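Local coordinates for DUF574 domain-containing protein (Thermobifida fusca, PDB 2QE6) that probably acts as a methyltransferase, binding the methyl donor S-adenosylmethionine in a Rossmann-like domain, at residues E60-K63 with V64-R67; D256-S259 with P260-L264; R229-D233 with F234-E238. The protein carries 1 engineered substitution. All blocks are in the same frame, centred on the assembly; numbering follows the deposited sequence.

Contact 1 (E60-K63 with V64-R67). With SAM (S-adenosylmethionine), chain F.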
loop_
_atom_site.group_PDB
_atom_site.type_symbol
_atom_site.label_atom_id
_atom_site.label_comp_id
_atom_site.label_asym_id
_atom_site.label_seq_id
_atom_site.Cartn_x
_atom_site.Cartn_y
_atom_site.Cartn_z
ATOM N N GLU A 60 -2.927 -9.245 7.375
ATOM C CA GLU A 60 -2.196 -8.429 8.320
ATOM C C GLU A 60 -1.803 -7.083 7.713
ATOM O O GLU A 60 -1.730 -6.098 8.423
ATOM C CB GLU A 60 -0.941 -9.140 8.818
ATOM C CG GLU A 60 -1.239 -10.307 9.754
ATOM C CD GLU A 60 -2.071 -9.948 10.975
ATOM O OE1 GLU A 60 -2.020 -8.787 11.467
ATOM O OE2 GLU A 60 -2.768 -10.866 11.463
ATOM N N ASN A 61 -1.532 -7.052 6.414
ATOM C CA ASN A 61 -1.200 -5.800 5.730
ATOM C C ASN A 61 -2.408 -4.866 5.689
ATOM O O ASN A 61 -2.292 -3.668 5.970
ATOM C CB ASN A 61 -0.666 -6.105 4.328
ATOM C CG ASN A 61 -0.098 -4.909 3.666
ATOM O OD1 ASN A 61 0.842 -4.288 4.157
ATOM N ND2 ASN A 61 -0.647 -4.581 2.523
ATOM N N ARG A 62 -3.581 -5.418 5.409
ATOM C CA ARG A 62 -4.802 -4.608 5.502
ATOM C C ARG A 62 -5.081 -4.115 6.907
ATOM O O ARG A 62 -5.465 -2.980 7.069
ATOM C CB ARG A 62 -6.019 -5.363 4.976
ATOM C CG ARG A 62 -5.885 -5.681 3.497
ATOM C CD ARG A 62 -5.570 -4.438 2.677
ATOM N NE ARG A 62 -6.634 -3.438 2.835
ATOM C CZ ARG A 62 -6.827 -2.392 2.034
ATOM N NH1 ARG A 62 -6.023 -2.169 1.005
ATOM N NH2 ARG A 62 -7.850 -1.566 2.273
ATOM N N LYS A 63 -4.909 -4.965 7.908
ATOM C CA LYS A 63 -5.081 -4.552 9.292
ATOM C C LYS A 63 -4.074 -3.445 9.701
ATOM O O LYS A 63 -4.439 -2.540 10.411
ATOM C CB LYS A 63 -4.958 -5.751 10.247
ATOM C CG LYS A 63 -6.118 -6.784 10.240
ATOM C CD LYS A 63 -5.687 -7.964 11.116
ATOM C CE LYS A 63 -6.763 -8.927 11.485
ATOM N NZ LYS A 63 -6.089 -10.094 12.184
ATOM N N VAL A 64 -2.805 -3.509 9.282
ATOM C CA VAL A 64 -1.884 -2.420 9.629
ATOM C C VAL A 64 -2.197 -1.149 8.855
ATOM O O VAL A 64 -1.945 -0.053 9.347
ATOM C CB VAL A 64 -0.367 -2.798 9.439
ATOM C CG1 VAL A 64 0.028 -2.800 8.011
ATOM C CG2 VAL A 64 0.513 -1.865 10.239
ATOM N N LEU A 65 -2.735 -1.285 7.647
ATOM C CA LEU A 65 -3.185 -0.132 6.882
ATOM C C LEU A 65 -4.217 0.625 7.708
ATOM O O LEU A 65 -4.132 1.838 7.864
ATOM C CB LEU A 65 -3.793 -0.541 5.535
ATOM C CG LEU A 65 -4.371 0.539 4.595
ATOM C CD1 LEU A 65 -4.338 -0.053 3.192
ATOM C CD2 LEU A 65 -5.794 0.990 4.992
ATOM N N VAL A 66 -5.181 -0.107 8.241
ATOM C CA VAL A 66 -6.248 0.515 9.043
ATOM C C VAL A 66 -5.695 1.190 10.314
ATOM O O VAL A 66 -6.017 2.354 10.617
ATOM C CB VAL A 66 -7.343 -0.527 9.412
ATOM C CG1 VAL A 66 -8.293 0.045 10.461
ATOM C CG2 VAL A 66 -8.144 -0.977 8.160
ATOM N N ARG A 67 -4.888 0.456 11.076
ATOM C CA ARG A 67 -4.258 1.006 12.272
ATOM C C ARG A 67 -3.394 2.237 11.968
ATOM O O ARG A 67 -3.379 3.189 12.746
ATOM C CB ARG A 67 -3.430 -0.058 13.025
ATOM C CG ARG A 67 -4.229 -1.257 13.516
ATOM C CD ARG A 67 -3.525 -2.052 14.614
ATOM N NE ARG A 67 -2.183 -2.463 14.218
ATOM C CZ ARG A 67 -1.922 -3.485 13.403
ATOM N NH1 ARG A 67 -2.909 -4.214 12.880
ATOM N NH2 ARG A 67 -0.664 -3.780 13.086
HETATM N N SAM F . -1.832 -0.652 -1.134
HETATM C CA SAM F . -2.806 -1.810 -1.041
HETATM C C SAM F . -2.588 -2.541 0.265
HETATM O O SAM F . -3.508 -3.159 0.789
HETATM O OXT SAM F . -1.470 -2.545 0.798
HETATM C CB SAM F . -2.716 -2.868 -2.157
HETATM C CG SAM F . -1.400 -3.658 -2.233
HETATM S SD SAM F . -1.216 -4.760 -3.674
HETATM C CE SAM F . -2.828 -4.392 -4.409
HETATM C "C5'" SAM F . -0.218 -3.624 -4.659
HETATM C "C4'" SAM F . -0.873 -2.534 -5.517
HETATM O "O4'" SAM F . 0.136 -1.643 -6.003
HETATM C "C3'" SAM F . -1.592 -3.065 -6.768
HETATM O "O3'" SAM F . -2.918 -2.571 -6.848
HETATM C "C2'" SAM F . -0.758 -2.630 -7.962
HETATM O "O2'" SAM F . -1.485 -2.493 -9.189
HETATM C "C1'" SAM F . -0.134 -1.364 -7.385
HETATM N N9 SAM F . 1.103 -1.036 -8.096
HETATM C C8 SAM F . 2.289 -1.763 -8.184
HETATM N N7 SAM F . 3.169 -1.060 -8.945
HETATM C C5 SAM F . 2.555 0.106 -9.320
HETATM C C6 SAM F . 3.009 1.195 -10.080
HETATM N N6 SAM F . 4.263 1.168 -10.609
HETATM N N1 SAM F . 2.131 2.248 -10.275
HETATM C C2 SAM F . 0.829 2.252 -9.733
HETATM N N3 SAM F . 0.378 1.166 -8.988
HETATM C C4 SAM F . 1.252 0.127 -8.789
HETATM O O HOH W 1 -1.395 -6.261 11.215
#

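Contact 2 (D256-S259 with P260-L264)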
loop_
_atom_site.group_PDB
_atom_site.type_symbol
_atom_site.label_atom_id
_atom_site.label_comp_id
_atom_site.label_asym_id
_atom_site.label_seq_id
_atom_site.Cartn_x
_atom_site.Cartn_y
_atom_site.Cartn_z
ATOM N N ASP A 256 7.598 -13.121 19.697
ATOM C CA ASP A 256 8.350 -14.397 19.653
ATOM C C ASP A 256 7.486 -15.605 19.257
ATOM O O ASP A 256 7.996 -16.721 19.127
ATOM C CB ASP A 256 8.921 -14.673 21.048
ATOM C CG ASP A 256 9.926 -13.631 21.460
ATOM O OD1 ASP A 256 10.898 -13.432 20.679
ATOM O OD2 ASP A 256 9.706 -13.000 22.526
ATOM N N ASN A 257 6.194 -15.364 19.044
ATOM C CA ASN A 257 5.242 -16.386 18.685
ATOM C C ASN A 257 4.492 -16.026 17.397
ATOM O O ASN A 257 3.294 -16.159 17.322
ATOM C CB ASN A 257 4.250 -16.601 19.839
ATOM C CG ASN A 257 3.473 -17.892 19.709
ATOM O OD1 ASN A 257 3.997 -18.872 19.191
ATOM N ND2 ASN A 257 2.219 -17.911 20.199
ATOM N N LEU A 258 5.198 -15.587 16.384
ATOM C CA LEU A 258 4.576 -15.202 15.131
ATOM C C LEU A 258 4.573 -16.411 14.202
ATOM O O LEU A 258 5.503 -17.229 14.212
ATOM C CB LEU A 258 5.346 -14.057 14.474
ATOM C CG LEU A 258 5.318 -12.693 15.170
ATOM C CD1 LEU A 258 6.115 -11.730 14.310
ATOM C CD2 LEU A 258 3.886 -12.167 15.382
ATOM N N SER A 259 3.514 -16.523 13.414
ATOM C CA SER A 259 3.434 -17.534 12.367
ATOM C C SER A 259 4.259 -17.114 11.160
ATOM O O SER A 259 4.619 -15.937 11.028
ATOM C CB SER A 259 1.994 -17.689 11.906
ATOM O OG SER A 259 1.603 -16.478 11.335
ATOM N N PRO A 260 4.549 -18.069 10.246
ATOM C CA PRO A 260 5.206 -17.718 8.975
ATOM C C PRO A 260 4.545 -16.553 8.223
ATOM O O PRO A 260 5.253 -15.634 7.761
ATOM C CB PRO A 260 5.139 -19.037 8.195
ATOM C CG PRO A 260 5.256 -20.068 9.261
ATOM C CD PRO A 260 4.356 -19.535 10.355
ATOM N N GLY A 261 3.206 -16.540 8.177
ATOM C CA GLY A 261 2.474 -15.461 7.496
ATOM C C GLY A 261 2.634 -14.073 8.112
ATOM O O GLY A 261 2.508 -13.049 7.424
ATOM N N GLU A 262 2.887 -14.039 9.422
ATOM C CA GLU A 262 3.161 -12.801 10.152
ATOM C C GLU A 262 4.624 -12.332 9.994
ATOM O O GLU A 262 4.995 -11.274 10.510
ATOM C CB GLU A 262 2.777 -12.973 11.625
ATOM C CG GLU A 262 1.268 -13.098 11.820
ATOM C CD GLU A 262 0.891 -13.501 13.244
ATOM O OE1 GLU A 262 1.494 -14.450 13.789
ATOM O OE2 GLU A 262 -0.008 -12.866 13.821
ATOM N N GLN A 263 5.450 -13.095 9.284
ATOM C CA GLN A 263 6.862 -12.702 9.074
ATOM C C GLN A 263 7.261 -12.422 7.621
ATOM O O GLN A 263 8.463 -12.374 7.283
ATOM C CB GLN A 263 7.773 -13.769 9.645
ATOM C CG GLN A 263 7.662 -13.857 11.162
ATOM C CD GLN A 263 8.333 -15.063 11.657
ATOM O OE1 GLN A 263 9.436 -14.987 12.126
ATOM N NE2 GLN A 263 7.697 -16.208 11.500
ATOM N N LEU A 264 6.255 -12.200 6.778
ATOM C CA LEU A 264 6.464 -11.922 5.367
ATOM C C LEU A 264 6.646 -10.422 5.069
ATOM O O LEU A 264 7.323 -10.078 4.126
ATOM C CB LEU A 264 5.304 -12.512 4.505
ATOM C CG LEU A 264 5.366 -14.029 4.247
ATOM C CD1 LEU A 264 4.070 -14.486 3.520
ATOM C CD2 LEU A 264 6.611 -14.450 3.525
HETATM O O HOH W 2 7.081 -18.795 12.914
#

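Contact 3 (R229-D233 with F234-E238)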
loop_
_atom_site.group_PDB
_atom_site.type_symbol
_atom_site.label_atom_id
_atom_site.label_comp_id
_atom_site.label_asym_id
_atom_site.label_seq_id
_atom_site.Cartn_x
_atom_site.Cartn_y
_atom_site.Cartn_z
ATOM N N ARG A 229 15.876 2.546 5.328
ATOM C CA ARG A 229 16.620 3.483 4.514
ATOM C C ARG A 229 15.739 4.302 3.592
ATOM O O ARG A 229 16.076 5.443 3.267
ATOM C CB ARG A 229 17.635 2.721 3.690
ATOM C CG ARG A 229 18.615 3.548 2.932
ATOM C CD ARG A 229 19.628 2.641 2.224
ATOM N NE ARG A 229 20.093 3.364 1.058
ATOM C CZ ARG A 229 19.628 3.212 -0.181
ATOM N NH1 ARG A 229 18.712 2.300 -0.469
ATOM N NH2 ARG A 229 20.127 3.961 -1.154
ATOM N N GLN A 230 14.641 3.727 3.138
ATOM C CA GLN A 230 13.750 4.418 2.188
ATOM C C GLN A 230 12.877 5.461 2.870
ATOM O O GLN A 230 12.169 6.223 2.217
ATOM C CB GLN A 230 12.910 3.412 1.403
ATOM C CG GLN A 230 13.757 2.577 0.422
ATOM C CD GLN A 230 14.484 3.403 -0.556
ATOM O OE1 GLN A 230 13.994 4.459 -0.976
ATOM N NE2 GLN A 230 15.710 2.958 -0.933
ATOM N N PHE A 231 12.965 5.514 4.196
ATOM C CA PHE A 231 12.395 6.617 4.962
ATOM C C PHE A 231 13.345 7.848 4.996
ATOM O O PHE A 231 12.972 8.885 5.503
ATOM C CB PHE A 231 12.021 6.138 6.369
ATOM C CG PHE A 231 10.840 5.184 6.387
ATOM C CD1 PHE A 231 11.026 3.829 6.219
ATOM C CD2 PHE A 231 9.548 5.656 6.523
ATOM C CE1 PHE A 231 9.949 2.959 6.189
ATOM C CE2 PHE A 231 8.456 4.785 6.513
ATOM C CZ PHE A 231 8.655 3.445 6.356
ATOM N N GLY A 232 14.564 7.733 4.451
ATOM C CA GLY A 232 15.481 8.891 4.358
ATOM C C GLY A 232 15.687 9.524 5.721
ATOM O O GLY A 232 15.818 8.829 6.685
ATOM N N ASP A 233 15.674 10.848 5.780
ATOM C CA ASP A 233 15.762 11.635 7.022
ATOM C C ASP A 233 14.517 11.668 7.855
ATOM O O ASP A 233 14.468 12.403 8.837
ATOM C CB ASP A 233 15.934 13.137 6.704
ATOM C CG ASP A 233 17.197 13.457 5.960
ATOM O OD1 ASP A 233 18.172 12.659 6.033
ATOM O OD2 ASP A 233 17.197 14.542 5.320
ATOM N N PHE A 234 13.451 11.030 7.428
ATOM C CA PHE A 234 12.221 11.126 8.203
ATOM C C PHE A 234 12.435 10.453 9.575
ATOM O O PHE A 234 13.215 9.539 9.699
ATOM C CB PHE A 234 11.059 10.480 7.449
ATOM C CG PHE A 234 10.459 11.335 6.360
ATOM C CD1 PHE A 234 11.229 12.227 5.625
ATOM C CD2 PHE A 234 9.116 11.179 6.021
ATOM C CE1 PHE A 234 10.647 12.976 4.603
ATOM C CE2 PHE A 234 8.535 11.927 5.012
ATOM C CZ PHE A 234 9.301 12.815 4.289
ATOM N N GLU A 235 11.725 10.901 10.599
ATOM C CA GLU A 235 11.890 10.321 11.927
ATOM C C GLU A 235 10.829 9.231 12.146
ATOM O O GLU A 235 9.642 9.532 12.185
ATOM C CB GLU A 235 11.759 11.411 12.979
ATOM C CG GLU A 235 11.870 10.934 14.399
ATOM C CD GLU A 235 11.786 12.062 15.373
ATOM O OE1 GLU A 235 10.658 12.536 15.657
ATOM O OE2 GLU A 235 12.861 12.477 15.831
ATOM N N LEU A 236 11.257 7.976 12.293
ATOM C CA LEU A 236 10.316 6.852 12.407
ATOM C C LEU A 236 9.528 6.994 13.687
ATOM O O LEU A 236 10.099 7.271 14.744
ATOM C CB LEU A 236 11.038 5.511 12.394
ATOM C CG LEU A 236 11.633 5.030 11.052
ATOM C CD1 LEU A 236 12.582 3.880 11.353
ATOM C CD2 LEU A 236 10.527 4.628 10.082
ATOM N N VAL A 237 8.215 6.839 13.611
ATOM C CA VAL A 237 7.408 6.855 14.823
ATOM C C VAL A 237 7.506 5.442 15.426
ATOM O O VAL A 237 7.706 4.475 14.706
ATOM C CB VAL A 237 5.917 7.283 14.572
ATOM C CG1 VAL A 237 5.833 8.459 13.595
ATOM C CG2 VAL A 237 5.103 6.137 14.071
ATOM N N GLU A 238 7.393 5.353 16.752
ATOM C CA GLU A 238 7.403 4.090 17.454
ATOM C C GLU A 238 6.290 3.183 16.920
ATOM O O GLU A 238 5.160 3.658 16.664
ATOM C CB GLU A 238 7.216 4.296 18.970
ATOM C CG GLU A 238 8.403 4.906 19.730
ATOM C CD GLU A 238 9.614 3.976 19.868
ATOM O OE1 GLU A 238 9.506 2.742 19.612
ATOM O OE2 GLU A 238 10.687 4.501 20.255
#

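Contact 1 (E60-K63 with V64-R67)
E60-K63 and V64-R67 are successive turns of helix 54-75, joined by four i-to-i+4 backbone bonds that run from V64 N to E60 O (2.9 Å) through to R67 N to K63 O (3.1 Å). On the flank that meets the ligand, R62 and L65 lie alongside each other and point the same way. L65 CD1 sits over one face of the R62 guanidinium, toward its rim, 3.5 Å from NH1; a leucine methyl suits this place because it packs on the flat group without competing for its N-H groups. Two bends in the arginine chain (chi2 -53°, chi3 -60°) lay the guanidinium forward along the helix, beside L65. Its edge meets the S-adenosylmethionine carboxylate, with NH1 donating to O of the ligand at 2.7 Å, while NH2 is held by Q92 O. With CG anti to the backbone N (chi1 -170°), the N61 amide reaches the other carboxylate oxygen, ND2 lying 2.8 Å from OXT in a bent, weak hydrogen bond. OD1 is hydrogen-bonded to T195 OG1 and ND2 also to Y27 OH, which hold the amide in place. A second polar cluster, E60, K63 and R67, lies on another flank. A water 2.6 Å from E60 OE1 is also hydrogen-bonded to E60 O and accepts from R67 NH1 at 3.0 Å; it lies in the plane of the R67 guanidinium, one face of which rests over V64 CA, toward its rim. R67 NH2 goes to W247 O. K63 NZ makes a weak salt bridge with E60 OE2 (3.5 Å). Pairing a positive arginine and a neutral amide with the amino-acid carboxylate makes this helix face part of the S-adenosylmethionine pocket, in what is probably a Rossmann-like methyltransferase domain.

Contact 2 (D256-S259 with P260-L264)
S259 and E262 grip each other round a single tight turn with the reciprocal bonding of a capping box, in the surface loop that leads from strand 235-243 to strand 265-271. The glutamate chain runs extended beyond CG and brings OE1 back to the start of the turn. There S259 N donates to OE1 at 2.9 Å, nearly straight (170°) and on the anti lone pair. S259 OG also donates to OE1 (3.2 Å), but from above the carboxylate plane, 41° out of it. In return E262 N gives weak bonds to S259 OG (3.4 Å) and to S259 O. The serine can play both parts because its OG stands between the backbone N and the carbonyl carbon (chi1 64°), within reach of both E262 OE1 and E262 N. P260 suits the next position: its ring holds phi near the value such a turn needs, its lack of an N-H costs nothing there, and its carbonyl still accepts from Q263 N. L258 crosses the glutamate at about a right angle, with CD2 3.7 Å from E262 OE1, and its CB meets Q263 CG at 4.0 Å. An alanine at E262 would remove the carboxylate, and would probably deprive S259 N and OG of their shared acceptor, so that the serine hydroxyl could turn away. Q263 grips the carbonyl of S259 with its amide: NE2 donates to S259 O (3.1 Å) from well above the carbonyl plane. A water is hydrogen-bonded to L258 O at 2.6 Å and accepts a weak bond from the same Q263 NE2 at 3.0 Å.

Contact 3 (R229-D233 with F234-E238)
F231 and L236 meet across the reversal that follows helix 224-229 and starts strand 235-243, their side chains crossing at about a right angle. One leucine branch does the touching: CD2 stands over the middle of the phenylalanine ring, 3.8 Å from its centroid and 14° off the ring normal, which makes a CH-pi contact. The aromatic side chain puts CG anti to its carbonyl carbon (chi1 -70°) and stands its ring nearly perpendicular to the CA-CB-CG plane (chi2 87°), so a face is turned to the methyl group. L236 likewise carries CG beside its backbone N, anti to the carbonyl carbon, and leucine suits the position because its forked end can set one methyl over that face. Both side chains also touch V241, further along the same strand, and F231 reaches M194.

F234 goes a different way. Its CB lies 3.2 Å from F231 O, and its ring is packed against L192, L186 and R183. Its backbone closes the type II' turn from F231 to F234, with F234 N donating to F231 O at 2.9 Å. The positive phi of G232 at the second place of this turn favours glycine, and the same residue ends a preceding type I turn through G232 N to R229 O (3.0 Å). E235 points out to a salt bridge with R271. The division is plain: backbone hydrogen bonds close the reversal, whereas a methyl set on a ring joins its two arms, a contact that rests mainly on dispersion and close fit, with no formal charge involved.

Overall arrangement
Contact 1 is the one that reaches the ligand; the other two lie near the sheet edge formed by strands 265-271 and 235-243, 235-243 being an outermost strand. Contacts 1 and 2 have centres 15 Å apart and touch directly: E60 OE2 and E262 OE2 come within 4.1 Å, two like charges close together, and on the E60 side K63 may offset part of this. Contact 3 stands apart, its centre 19 Å from that of contact 1 and 24 Å from that of contact 2, and the side chain of F231 is about 13 Å from S-adenosylmethionine. Contact 3 lies at the start of strand 235-243, contact 2 in the loop just before strand 265-271.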